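Local coordinates for protein photosystem II stability/assembly factor HCF136 (Cyanidioschyzon merolae, PDB 5OJ3) that is probably essential for photosystem II biogenesis, being required for assembly of an early intermediate that contains D2 and cytochrome b559, at residues A[274-279]-A[317-322]; A[280-285]-A[296-301]. One frame throughout, in Å; residues are numbered along the deposited sequence.

Interaction 1: residues A[274-279]-A[317-322]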
# COMPACT_ATOMS: atom_id res chain seq x y z
N SER A 274 5.45 1.99 -4.11
CA SER A 274 4.96 0.95 -3.19
C SER A 274 5.28 1.31 -1.74
O SER A 274 5.92 0.56 -1.00
CB SER A 274 5.54 -0.42 -3.56
OG SER A 274 5.26 -1.37 -2.55
N VAL A 275 4.80 2.47 -1.34
CA VAL A 275 5.04 2.99 0.00
C VAL A 275 3.86 2.60 0.88
O VAL A 275 2.69 2.74 0.49
CB VAL A 275 5.24 4.51 -0.02
CG1 VAL A 275 5.80 4.99 1.32
CG2 VAL A 275 6.13 4.90 -1.17
N SER A 276 4.17 2.13 2.08
CA SER A 276 3.16 1.72 3.05
C SER A 276 3.62 2.17 4.42
O SER A 276 4.82 2.32 4.67
CB SER A 276 2.93 0.20 3.03
OG SER A 276 4.06 -0.49 3.53
N ARG A 277 2.65 2.36 5.31
CA ARG A 277 2.92 2.81 6.66
C ARG A 277 2.61 1.70 7.65
O ARG A 277 1.61 0.99 7.53
CB ARG A 277 2.11 4.07 7.01
CG ARG A 277 2.61 4.71 8.29
CD ARG A 277 2.09 6.11 8.45
NE ARG A 277 2.14 6.60 9.81
CZ ARG A 277 1.43 6.15 10.82
NH1 ARG A 277 0.52 5.21 10.65
NH2 ARG A 277 1.59 6.70 12.01
N ASP A 278 3.47 1.59 8.65
CA ASP A 278 3.41 0.57 9.67
C ASP A 278 2.44 0.99 10.78
O ASP A 278 1.98 2.13 10.84
CB ASP A 278 4.83 0.35 10.21
CG ASP A 278 4.90 -0.60 11.38
OD1 ASP A 278 5.10 -1.80 11.15
OD2 ASP A 278 4.76 -0.13 12.53
N VAL A 279 2.11 0.04 11.65
CA VAL A 279 1.15 0.32 12.70
C VAL A 279 1.74 1.25 13.75
O VAL A 279 0.99 1.92 14.47
CB VAL A 279 0.65 -1.01 13.31
CG1 VAL A 279 1.58 -1.50 14.41
CG2 VAL A 279 -0.77 -0.88 13.78
N ILE A 317 6.80 -4.45 -1.94
CA ILE A 317 7.33 -4.57 -0.59
C ILE A 317 6.31 -4.02 0.40
O ILE A 317 5.50 -3.14 0.07
CB ILE A 317 8.69 -3.87 -0.47
CG1 ILE A 317 9.38 -4.23 0.85
CG2 ILE A 317 8.55 -2.35 -0.62
CD1 ILE A 317 10.89 -4.06 0.83
N GLY A 318 6.34 -4.53 1.62
CA GLY A 318 5.43 -4.11 2.66
C GLY A 318 5.73 -4.83 3.95
O GLY A 318 6.65 -5.66 4.03
N PHE A 319 4.92 -4.54 4.97
CA PHE A 319 5.07 -5.14 6.29
C PHE A 319 4.09 -6.30 6.46
O PHE A 319 2.99 -6.30 5.91
CB PHE A 319 4.83 -4.11 7.40
CG PHE A 319 5.81 -2.97 7.40
CD1 PHE A 319 5.45 -1.71 6.96
CD2 PHE A 319 7.12 -3.18 7.81
CE1 PHE A 319 6.36 -0.66 6.96
CE2 PHE A 319 8.04 -2.14 7.81
CZ PHE A 319 7.66 -0.89 7.39
N ILE A 320 4.52 -7.30 7.24
CA ILE A 320 3.67 -8.45 7.53
C ILE A 320 2.55 -8.02 8.48
O ILE A 320 2.81 -7.61 9.62
CB ILE A 320 4.48 -9.61 8.13
CG1 ILE A 320 5.21 -10.37 7.01
CG2 ILE A 320 3.59 -10.56 8.92
CD1 ILE A 320 6.47 -11.07 7.47
N GLN A 321 1.31 -8.12 8.00
CA GLN A 321 0.12 -7.59 8.67
C GLN A 321 0.41 -6.27 9.38
O GLN A 321 0.14 -6.08 10.56
CB GLN A 321 -0.51 -8.62 9.61
CG GLN A 321 0.42 -9.46 10.47
CD GLN A 321 -0.32 -10.55 11.22
OE1 GLN A 321 -1.55 -10.50 11.36
NE2 GLN A 321 0.41 -11.54 11.71
N ASN A 322 0.99 -5.34 8.60
CA ASN A 322 1.14 -3.93 8.97
C ASN A 322 1.91 -3.74 10.26
O ASN A 322 1.64 -2.82 11.04
CB ASN A 322 -0.23 -3.25 9.06
CG ASN A 322 -1.07 -3.47 7.82
OD1 ASN A 322 -0.55 -3.52 6.70
ND2 ASN A 322 -2.38 -3.60 8.01
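Phe319 reaches across from 317-322 to Asp278 of 274-279 where two neighbouring blades of the seven-bladed beta-propeller meet near its centre. Strands 275-277 and 317-319 belong to the first strands of successive blades and run side by side in the same direction, 3° apart, with their axes 7.1 Å from each other. That is too wide for backbone pairing, so side chains fill the seam. The Phe319 side chain leaves with CG anti to the carbonyl carbon and beside the backbone N (chi1 -62°), which sends the ring across to the other strand. Asp278 CB lies over one face of this ring, offset toward its rim, in a CH-pi contact 4.1 Å from the centroid and 26° off the normal. Ser276 OG, set between its own backbone N and carbonyl carbon, approaches the ring obliquely, 3.9 Å from Phe319 CD1, and also lies against the CA of Gly318. Ile284 of strand 283-287 and Ala324 add further contacts to the phenyl group. With an alanine at this position, a gap between the blades is likely to open and Asp278 CB to lose the ring face it rests on. The carboxylate of Asp278 looks beyond the pair of segments: OD1 accepts from Ala324 N and OD2 from His280 N, which fixes the rotation of the carboxylate. At the opposite end of the seam from this aspartate, Ser274 OG takes a weak bond of 3.5 Å from Ile317 N. Where the chain bends after strand 317-319, Val279 N donates to Asn322 O over 3.0 Å, the N-H arriving from above the carbonyl plane.

Interaction 2: residues A[280-285]-A[296-301]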
# COMPACT_ATOMS: atom_id res chain seq x y z
N HIS A 280 3.06 1.31 13.86
CA HIS A 280 3.76 2.22 14.76
C HIS A 280 4.34 3.43 14.04
O HIS A 280 5.18 4.13 14.61
CB HIS A 280 4.85 1.48 15.53
CG HIS A 280 4.38 0.23 16.20
ND1 HIS A 280 4.68 -1.03 15.73
CD2 HIS A 280 3.61 0.04 17.30
CE1 HIS A 280 4.13 -1.94 16.52
NE2 HIS A 280 3.47 -1.32 17.48
N GLY A 281 3.92 3.68 12.80
CA GLY A 281 4.38 4.84 12.06
C GLY A 281 5.64 4.66 11.26
O GLY A 281 6.16 5.64 10.73
N ASN A 282 6.15 3.43 11.15
CA ASN A 282 7.29 3.17 10.29
C ASN A 282 6.85 3.17 8.83
O ASN A 282 5.73 2.77 8.50
CB ASN A 282 7.95 1.83 10.62
CG ASN A 282 8.55 1.80 12.01
OD1 ASN A 282 8.79 2.84 12.62
ND2 ASN A 282 8.81 0.60 12.52
N TYR A 283 7.73 3.65 7.96
CA TYR A 283 7.48 3.65 6.53
C TYR A 283 8.45 2.71 5.82
O TYR A 283 9.60 2.56 6.22
CB TYR A 283 7.64 5.06 5.94
CG TYR A 283 6.51 6.01 6.23
CD1 TYR A 283 5.31 5.93 5.54
CD2 TYR A 283 6.64 6.98 7.21
CE1 TYR A 283 4.27 6.81 5.81
CE2 TYR A 283 5.61 7.86 7.49
CZ TYR A 283 4.44 7.77 6.78
OH TYR A 283 3.41 8.65 7.07
N ILE A 284 7.96 2.07 4.76
CA ILE A 284 8.80 1.29 3.87
C ILE A 284 8.41 1.62 2.44
O ILE A 284 7.23 1.85 2.14
CB ILE A 284 8.70 -0.23 4.14
CG1 ILE A 284 9.84 -0.97 3.44
CG2 ILE A 284 7.37 -0.79 3.67
CD1 ILE A 284 10.09 -2.35 3.99
N ALA A 285 9.40 1.67 1.56
CA ALA A 285 9.18 2.09 0.19
C ALA A 285 10.29 1.48 -0.66
O ALA A 285 11.21 0.84 -0.15
CB ALA A 285 9.16 3.61 0.07
N TRP A 296 11.78 4.23 6.90
CA TRP A 296 11.83 5.40 7.77
C TRP A 296 11.05 5.09 9.03
O TRP A 296 9.88 4.70 8.96
CB TRP A 296 11.26 6.65 7.09
CG TRP A 296 11.40 7.89 7.92
CD1 TRP A 296 12.50 8.70 8.01
CD2 TRP A 296 10.42 8.46 8.80
NE1 TRP A 296 12.25 9.74 8.87
CE2 TRP A 296 10.99 9.61 9.37
CE3 TRP A 296 9.11 8.10 9.15
CZ2 TRP A 296 10.29 10.41 10.28
CZ3 TRP A 296 8.43 8.89 10.05
CH2 TRP A 296 9.02 10.04 10.60
N VAL A 297 11.70 5.26 10.18
CA VAL A 297 11.02 5.10 11.47
C VAL A 297 10.94 6.48 12.10
O VAL A 297 11.83 7.31 11.87
CB VAL A 297 11.74 4.08 12.37
CG1 VAL A 297 12.14 2.85 11.56
CG2 VAL A 297 12.93 4.70 13.07
N PRO A 298 9.88 6.79 12.85
CA PRO A 298 9.74 8.13 13.42
C PRO A 298 10.97 8.57 14.20
O PRO A 298 11.62 7.77 14.87
CB PRO A 298 8.52 7.99 14.34
CG PRO A 298 7.70 6.92 13.70
CD PRO A 298 8.69 5.96 13.09
N GLY A 299 11.30 9.85 14.07
CA GLY A 299 12.43 10.44 14.77
C GLY A 299 13.72 10.49 13.98
O GLY A 299 14.59 11.31 14.30
N SER A 300 13.89 9.64 12.97
CA SER A 300 15.11 9.66 12.19
C SER A 300 15.04 10.75 11.12
O SER A 300 13.97 11.05 10.58
CB SER A 300 15.36 8.30 11.54
OG SER A 300 14.29 7.93 10.69
N ASP A 301 16.20 11.32 10.81
CA ASP A 301 16.29 12.47 9.92
C ASP A 301 16.41 12.07 8.46
O ASP A 301 16.57 12.95 7.60
CB ASP A 301 17.49 13.34 10.32
CG ASP A 301 17.30 14.01 11.66
OD1 ASP A 301 16.23 14.62 11.88
OD2 ASP A 301 18.21 13.92 12.51
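Tyr283 carries its CG anti to the carbonyl carbon (chi1 -75°), while Trp296 sets its own anti to the backbone N (chi1 -175°); from one face of the sheet the two side chains thus run side by side, and their rings meet rim to rim. Trp296 CE3 comes to the edge of the tyrosine ring near its plane, with the centroids of the Tyr283 ring and the six-membered ring of Trp296 5.8 Å apart and planes at 42°, so neither ring stacks over the other. Beneath them, Tyr283 and Trp296 form an antiparallel hydrogen-bonded pair at the end of the beta hairpin of this propeller blade. Tyr283 N gives an almost straight bond of 2.6 Å to Trp296 O, in the carbonyl plane, and Trp296 N returns one of 2.8 Å to Tyr283 O. Beyond the pair, Asn282 OD1 lies alongside Val297 CB, and Pro298 CD packs near Gly281 O at 3.5 Å. A type II turn from Val297 to Ser300 then folds the chain back: Val297 O accepts from both N and OG of Ser300, and the indole NE1 donates to Ser300 O over 2.8 Å. Ile232 and Trp303 touch both aromatic side chains, and Tyr283 OH is hydrogen-bonded to Glu224. The pair thus meets through carbon rims, while its polar ends are satisfied at the margins, the Trp296 indole by the turn and the Tyr283 phenol by a carboxylate.

Interactions 1 and 2 lie about 11 Å apart between centres and share one blade: 280-285 follows directly on 274-279, and strands 275-277 and 283-287 are antiparallel neighbours, with Ser276 N 3.1 Å from Ile284 O in a probable hydrogen bond. Interaction 1 joins this blade to the next, whereas interaction 2 closes a hairpin within it. Ile284 of 280-285, on the sheet face opposite Tyr283, packs on interaction 1, its CG2 3.4 Å from Phe319 CE1. On the Tyr283 face, Glu224 accepts from Tyr283 OH and forms a long, weak ion pair with Arg277. Interaction 1 is nearer the propeller's centre, about 7 Å from the chain's centre against 15 Å for interaction 2.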